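Long-range contact in sensor protein CpxA (Vibrio parahaemolyticus, PDB 3V67), which probably acts as a membrane-bound histidine kinase of a two-component system, with the periplasmic, PAS-like sensor domain described here: residues E45-F59 / L68-M81. Residues are numbered along the deposited sequence; the frame is centred on the assembly and turned at random.
Sequences EGNRAGKHDPRPRVF and LTTDKRSNFQLRAM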
loop_
_atom_site.group_PDB
_atom_site.type_symbol
_atom_site.label_atom_id
_atom_site.label_comp_id
_atom_site.label_asym_id
_atom_site.label_seq_id
_atom_site.Cartn_x
_atom_site.Cartn_y
_atom_site.Cartn_z
ATOM N N GLU A 45 7.952 -23.670 -10.968
ATOM C CA GLU A 45 6.778 -23.210 -11.700
ATOM C C GLU A 45 5.736 -24.317 -11.856
ATOM O O GLU A 45 4.592 -24.060 -12.246
ATOM C CB GLU A 45 7.197 -22.654 -13.056
ATOM C CG GLU A 45 8.076 -21.415 -12.906
ATOM C CD GLU A 45 8.674 -20.960 -14.214
ATOM O OE1 GLU A 45 8.469 -19.781 -14.576
ATOM O OE2 GLU A 45 9.351 -21.777 -14.877
ATOM N N GLY A 46 6.131 -25.543 -11.532
ATOM C CA GLY A 46 5.242 -26.684 -11.634
ATOM C C GLY A 46 4.106 -26.670 -10.631
ATOM O O GLY A 46 3.083 -27.315 -10.846
ATOM N N ASN A 47 4.273 -25.937 -9.534
ATOM C CA ASN A 47 3.276 -25.961 -8.469
ATOM C C ASN A 47 2.007 -25.149 -8.740
ATOM O O ASN A 47 1.065 -25.189 -7.948
ATOM C CB ASN A 47 3.897 -25.580 -7.123
ATOM C CG ASN A 47 4.273 -26.796 -6.294
ATOM O OD1 ASN A 47 3.713 -27.878 -6.473
ATOM N ND2 ASN A 47 5.222 -26.624 -5.381
ATOM N N ARG A 48 1.979 -24.423 -9.855
ATOM C CA ARG A 48 0.779 -23.681 -10.244
ATOM C C ARG A 48 -0.198 -24.567 -11.007
ATOM O O ARG A 48 0.187 -25.275 -11.937
ATOM C CB ARG A 48 1.138 -22.460 -11.085
ATOM C CG ARG A 48 1.772 -21.340 -10.292
ATOM C CD ARG A 48 1.960 -20.117 -11.161
ATOM N NE ARG A 48 0.685 -19.550 -11.586
ATOM C CZ ARG A 48 -0.057 -18.755 -10.824
ATOM N NH1 ARG A 48 0.354 -18.449 -9.603
ATOM N NH2 ARG A 48 -1.204 -18.268 -11.277
ATOM N N ALA A 49 -1.467 -24.513 -10.613
ATOM C CA ALA A 49 -2.469 -25.444 -11.119
ATOM C C ALA A 49 -3.106 -24.980 -12.425
ATOM O O ALA A 49 -3.763 -25.758 -13.115
ATOM C CB ALA A 49 -3.530 -25.691 -10.068
ATOM N N GLY A 50 -2.911 -23.712 -12.762
ATOM C CA GLY A 50 -3.494 -23.164 -13.971
ATOM C C GLY A 50 -3.238 -21.681 -14.070
ATOM O O GLY A 50 -2.526 -21.113 -13.245
ATOM N N LYS A 51 -3.820 -21.049 -15.083
ATOM C CA LYS A 51 -3.609 -19.624 -15.299
ATOM C C LYS A 51 -4.447 -18.788 -14.334
ATOM O O LYS A 51 -4.023 -17.720 -13.899
ATOM C CB LYS A 51 -3.896 -19.242 -16.757
ATOM C CG LYS A 51 -5.347 -19.369 -17.166
ATOM C CD LYS A 51 -5.527 -19.228 -18.665
ATOM C CE LYS A 51 -7.002 -19.087 -19.004
ATOM N NZ LYS A 51 -7.380 -19.830 -20.237
ATOM N N HIS A 52 -5.629 -19.286 -13.984
ATOM C CA HIS A 52 -6.506 -18.578 -13.060
ATOM C C HIS A 52 -6.112 -18.826 -11.603
ATOM O O HIS A 52 -6.794 -18.380 -10.680
ATOM C CB HIS A 52 -7.965 -18.970 -13.301
ATOM C CG HIS A 52 -8.508 -18.495 -14.613
ATOM N ND1 HIS A 52 -8.124 -17.304 -15.189
ATOM C CD2 HIS A 52 -9.402 -19.052 -15.465
ATOM C CE1 HIS A 52 -8.759 -17.144 -16.335
ATOM N NE2 HIS A 52 -9.542 -18.194 -16.526
ATOM N N ASP A 53 -5.006 -19.539 -11.411
ATOM C CA ASP A 53 -4.473 -19.821 -10.081
ATOM C C ASP A 53 -4.228 -18.522 -9.316
ATOM O O ASP A 53 -3.411 -17.700 -9.730
ATOM C CB ASP A 53 -3.171 -20.617 -10.205
ATOM C CG ASP A 53 -2.771 -21.298 -8.915
ATOM O OD1 ASP A 53 -2.264 -22.435 -8.990
ATOM O OD2 ASP A 53 -2.948 -20.706 -7.830
ATOM N N PRO A 54 -4.942 -18.334 -8.193
ATOM C CA PRO A 54 -4.891 -17.102 -7.398
ATOM C C PRO A 54 -3.566 -16.917 -6.664
ATOM O O PRO A 54 -3.242 -15.798 -6.264
ATOM C CB PRO A 54 -6.021 -17.300 -6.386
ATOM C CG PRO A 54 -6.123 -18.775 -6.236
ATOM C CD PRO A 54 -5.860 -19.328 -7.604
ATOM N N ARG A 55 -2.817 -18.001 -6.491
ATOM C CA ARG A 55 -1.547 -17.954 -5.777
ATOM C C ARG A 55 -0.547 -17.018 -6.447
ATOM O O ARG A 55 -0.549 -16.884 -7.674
ATOM C CB ARG A 55 -0.956 -19.360 -5.663
ATOM C CG ARG A 55 -1.684 -20.245 -4.673
ATOM C CD ARG A 55 -1.299 -21.697 -4.845
ATOM N NE ARG A 55 -1.969 -22.323 -5.978
ATOM C CZ ARG A 55 -1.865 -23.611 -6.284
ATOM N NH1 ARG A 55 -1.114 -24.412 -5.544
ATOM N NH2 ARG A 55 -2.511 -24.098 -7.335
ATOM N N PRO A 56 0.299 -16.353 -5.638
ATOM C CA PRO A 56 1.373 -15.510 -6.170
ATOM C C PRO A 56 2.288 -16.332 -7.066
ATOM O O PRO A 56 2.680 -17.436 -6.691
ATOM C CB PRO A 56 2.131 -15.070 -4.914
ATOM C CG PRO A 56 1.137 -15.178 -3.810
ATOM C CD PRO A 56 0.261 -16.338 -4.164
ATOM N N ARG A 57 2.604 -15.800 -8.239
ATOM C CA ARG A 57 3.473 -16.475 -9.187
ATOM C C ARG A 57 4.908 -15.970 -9.088
ATOM O O ARG A 57 5.156 -14.773 -9.138
ATOM C CB ARG A 57 2.953 -16.272 -10.607
ATOM C CG ARG A 57 3.922 -16.738 -11.663
ATOM C CD ARG A 57 3.322 -16.683 -13.048
ATOM N NE ARG A 57 4.312 -17.074 -14.045
ATOM C CZ ARG A 57 4.109 -17.034 -15.356
ATOM N NH1 ARG A 57 2.944 -16.619 -15.836
ATOM N NH2 ARG A 57 5.074 -17.408 -16.188
ATOM N N VAL A 58 5.855 -16.890 -8.955
ATOM C CA VAL A 58 7.261 -16.518 -8.875
ATOM C C VAL A 58 7.911 -16.448 -10.258
ATOM O O VAL A 58 7.838 -17.399 -11.032
ATOM C CB VAL A 58 8.044 -17.486 -7.968
ATOM C CG1 VAL A 58 9.528 -17.200 -8.045
ATOM C CG2 VAL A 58 7.550 -17.379 -6.530
ATOM N N PHE A 59 8.526 -15.307 -10.564
ATOM C CA PHE A 59 9.255 -15.125 -11.817
ATOM C C PHE A 59 10.751 -15.024 -11.541
ATOM O O PHE A 59 11.169 -14.729 -10.423
ATOM C CB PHE A 59 8.838 -13.831 -12.512
ATOM C CG PHE A 59 7.509 -13.893 -13.217
ATOM C CD1 PHE A 59 7.433 -14.247 -14.556
ATOM C CD2 PHE A 59 6.343 -13.545 -12.556
ATOM C CE1 PHE A 59 6.215 -14.270 -15.212
ATOM C CE2 PHE A 59 5.122 -13.569 -13.208
ATOM C CZ PHE A 59 5.060 -13.932 -14.537
ATOM N N LEU A 68 13.456 -15.438 -17.192
ATOM C CA LEU A 68 13.675 -16.876 -17.301
ATOM C C LEU A 68 12.455 -17.646 -16.832
ATOM O O LEU A 68 12.118 -17.628 -15.653
ATOM C CB LEU A 68 14.878 -17.299 -16.467
ATOM C CG LEU A 68 16.163 -16.513 -16.690
ATOM C CD1 LEU A 68 17.277 -17.056 -15.810
ATOM C CD2 LEU A 68 16.561 -16.549 -18.156
ATOM N N THR A 69 11.801 -18.333 -17.762
ATOM C CA THR A 69 10.615 -19.120 -17.444
ATOM C C THR A 69 10.337 -20.147 -18.529
ATOM O O THR A 69 10.713 -19.950 -19.682
ATOM C CB THR A 69 9.376 -18.209 -17.247
ATOM O OG1 THR A 69 8.277 -18.976 -16.738
ATOM C CG2 THR A 69 8.983 -17.554 -18.566
ATOM N N THR A 70 9.704 -21.251 -18.148
ATOM C CA THR A 70 9.116 -22.154 -19.121
ATOM C C THR A 70 7.790 -21.507 -19.461
ATOM O O THR A 70 7.085 -21.078 -18.552
ATOM C CB THR A 70 8.838 -23.541 -18.504
ATOM O OG1 THR A 70 7.523 -23.551 -17.939
ATOM C CG2 THR A 70 9.854 -23.860 -17.420
ATOM N N ASP A 71 7.431 -21.410 -20.736
ATOM C CA ASP A 71 6.227 -20.648 -21.080
ATOM C C ASP A 71 4.965 -21.088 -20.325
ATOM O O ASP A 71 4.617 -22.266 -20.313
ATOM C CB ASP A 71 5.968 -20.665 -22.583
ATOM C CG ASP A 71 4.888 -19.687 -22.992
ATOM O OD1 ASP A 71 5.233 -18.597 -23.490
ATOM O OD2 ASP A 71 3.696 -20.002 -22.802
ATOM N N LYS A 72 4.295 -20.130 -19.690
ATOM C CA LYS A 72 3.115 -20.430 -18.880
ATOM C C LYS A 72 1.807 -19.928 -19.506
ATOM O O LYS A 72 1.779 -18.903 -20.193
ATOM C CB LYS A 72 3.283 -19.895 -17.450
ATOM C CG LYS A 72 2.705 -20.805 -16.364
ATOM C CD LYS A 72 3.048 -20.309 -14.965
ATOM C CE LYS A 72 3.987 -21.271 -14.247
ATOM N NZ LYS A 72 4.465 -20.721 -12.944
ATOM N N ARG A 73 0.737 -20.673 -19.236
ATOM C CA ARG A 73 -0.622 -20.452 -19.740
ATOM C C ARG A 73 -1.074 -18.991 -19.876
ATOM O O ARG A 73 -1.931 -18.677 -20.704
ATOM C CB ARG A 73 -1.618 -21.203 -18.846
ATOM C CG ARG A 73 -1.129 -22.558 -18.327
ATOM C CD ARG A 73 -0.491 -22.443 -16.942
ATOM N NE ARG A 73 -0.460 -23.728 -16.252
ATOM C CZ ARG A 73 0.034 -23.913 -15.031
ATOM N NH1 ARG A 73 0.550 -22.893 -14.354
ATOM N NH2 ARG A 73 0.014 -25.122 -14.483
ATOM N N SER A 74 -0.507 -18.104 -19.064
ATOM C CA SER A 74 -0.905 -16.699 -19.070
ATOM C C SER A 74 0.121 -15.786 -19.742
ATOM O O SER A 74 1.188 -15.524 -19.192
ATOM C CB SER A 74 -1.182 -16.217 -17.644
ATOM O OG SER A 74 -1.623 -14.871 -17.646
ATOM N N ASN A 75 -0.218 -15.295 -20.930
ATOM C CA ASN A 75 0.657 -14.396 -21.673
ATOM C C ASN A 75 0.749 -13.017 -21.027
ATOM O O ASN A 75 1.800 -12.374 -21.053
ATOM C CB ASN A 75 0.168 -14.259 -23.115
ATOM C CG ASN A 75 1.227 -14.645 -24.128
ATOM O OD1 ASN A 75 2.054 -13.822 -24.521
ATOM N ND2 ASN A 75 1.206 -15.902 -24.559
ATOM N N PHE A 76 -0.364 -12.572 -20.451
ATOM C CA PHE A 76 -0.448 -11.259 -19.822
ATOM C C PHE A 76 0.579 -11.078 -18.705
ATOM O O PHE A 76 1.316 -10.088 -18.684
ATOM C CB PHE A 76 -1.865 -11.022 -19.292
ATOM C CG PHE A 76 -1.950 -9.945 -18.255
ATOM C CD1 PHE A 76 -1.820 -8.612 -18.606
ATOM C CD2 PHE A 76 -2.168 -10.266 -16.926
ATOM C CE1 PHE A 76 -1.899 -7.619 -17.649
ATOM C CE2 PHE A 76 -2.249 -9.279 -15.965
ATOM C CZ PHE A 76 -2.114 -7.953 -16.326
ATOM N N GLN A 77 0.627 -12.040 -17.787
ATOM C CA GLN A 77 1.589 -12.021 -16.691
ATOM C C GLN A 77 3.019 -11.947 -17.221
ATOM O O GLN A 77 3.888 -11.309 -16.623
ATOM C CB GLN A 77 1.417 -13.267 -15.816
ATOM C CG GLN A 77 0.015 -13.438 -15.248
ATOM C CD GLN A 77 -0.173 -14.755 -14.518
ATOM O OE1 GLN A 77 0.628 -15.679 -14.661
ATOM N NE2 GLN A 77 -1.235 -14.844 -13.727
ATOM N N LEU A 78 3.246 -12.593 -18.360
ATOM C CA LEU A 78 4.562 -12.632 -18.982
ATOM C C LEU A 78 4.949 -11.266 -19.553
ATOM O O LEU A 78 6.085 -10.805 -19.381
ATOM C CB LEU A 78 4.583 -13.704 -20.073
ATOM C CG LEU A 78 5.936 -14.289 -20.473
ATOM C CD1 LEU A 78 6.978 -14.038 -19.395
ATOM C CD2 LEU A 78 5.782 -15.780 -20.728
ATOM N N ARG A 79 3.997 -10.625 -20.228
ATOM C CA ARG A 79 4.195 -9.272 -20.739
ATOM C C ARG A 79 4.503 -8.304 -19.601
ATOM O O ARG A 79 5.464 -7.524 -19.666
ATOM C CB ARG A 79 2.951 -8.798 -21.491
ATOM C CG ARG A 79 2.983 -9.051 -22.989
ATOM C CD ARG A 79 2.112 -10.229 -23.380
ATOM N NE ARG A 79 0.746 -10.082 -22.886
ATOM C CZ ARG A 79 -0.318 -10.632 -23.461
ATOM N NH1 ARG A 79 -0.174 -11.358 -24.561
ATOM N NH2 ARG A 79 -1.525 -10.450 -22.944
ATOM N N ALA A 80 3.679 -8.366 -18.559
ATOM C CA ALA A 80 3.850 -7.509 -17.394
ATOM C C ALA A 80 5.227 -7.708 -16.767
ATOM O O ALA A 80 5.910 -6.737 -16.441
ATOM C CB ALA A 80 2.754 -7.779 -16.371
ATOM N N MET A 81 5.635 -8.966 -16.614
ATOM C CA MET A 81 6.943 -9.268 -16.034
ATOM C C MET A 81 8.088 -8.717 -16.872
ATOM O O MET A 81 9.002 -8.091 -16.336
ATOM C CB MET A 81 7.129 -10.771 -15.815
ATOM C CG MET A 81 8.533 -11.147 -15.344
ATOM S SD MET A 81 9.113 -10.204 -13.913
ATOM C CE MET A 81 7.815 -10.522 -12.734
HETATM O O HOH W 1 9.792 -17.212 -14.191
HETATM O O HOH W 2 -0.058 -18.898 -14.273
#
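Arg57 reaches from strand 57-59 to Gln77 on helix 75-81, and its NH1 binds Gln77 OE1 at 2.8 Å, within both the guanidinium and the carbonyl plane although these planes stand 60° apart. With CG anti to the backbone N (chi1 170°) and the chain extended to NE, the arginine spans the gap between strand and helix. Its guanidinium is sandwiched: Lys72 CD lies over the centre of one face, and Phe59 CZ sits 3.2 Å above the opposite one, toward the rim. The Phe59 ring in turn takes Met81 on a face, Met81 CB standing 3.8 Å from the ring centroid in a CH-pi contact. Bent at chi2 and chi3, Met81 curls back, bringing CE to 3.4 Å from Phe59 CD2, with SD oblique to the ring in a Met-aromatic contact. This is the tight, buried part. Beside it, Lys72, poorly ordered, gives Glu45 O a weak bond through NZ, and a water joins Glu45 OE1 to Leu68 O.

The loop side is looser and more exposed. Arg73 NH2 donates to Arg48 O at 2.6 Å from above the carbonyl plane, while the aliphatic part of Lys51 meets Arg73 at CB and its amino end leads away. Behind this exposed pair the buried Arg48 is held by its own loop, NH1 donating to Arg55 O and NH2 to Asp53 O; a second water accepts from Arg48 NE and donates weakly to Gln77 OE1.

The contact thus joins the loop after helix 37-46 and the start of strand 57-61 to helix 75-87 and the loop leading into it; the helix packs through Met81 on Ile104 and Tyr120 of the antiparallel PAS-like sheet, in which strand 57-61 lies between strands 115-124 and 67-68.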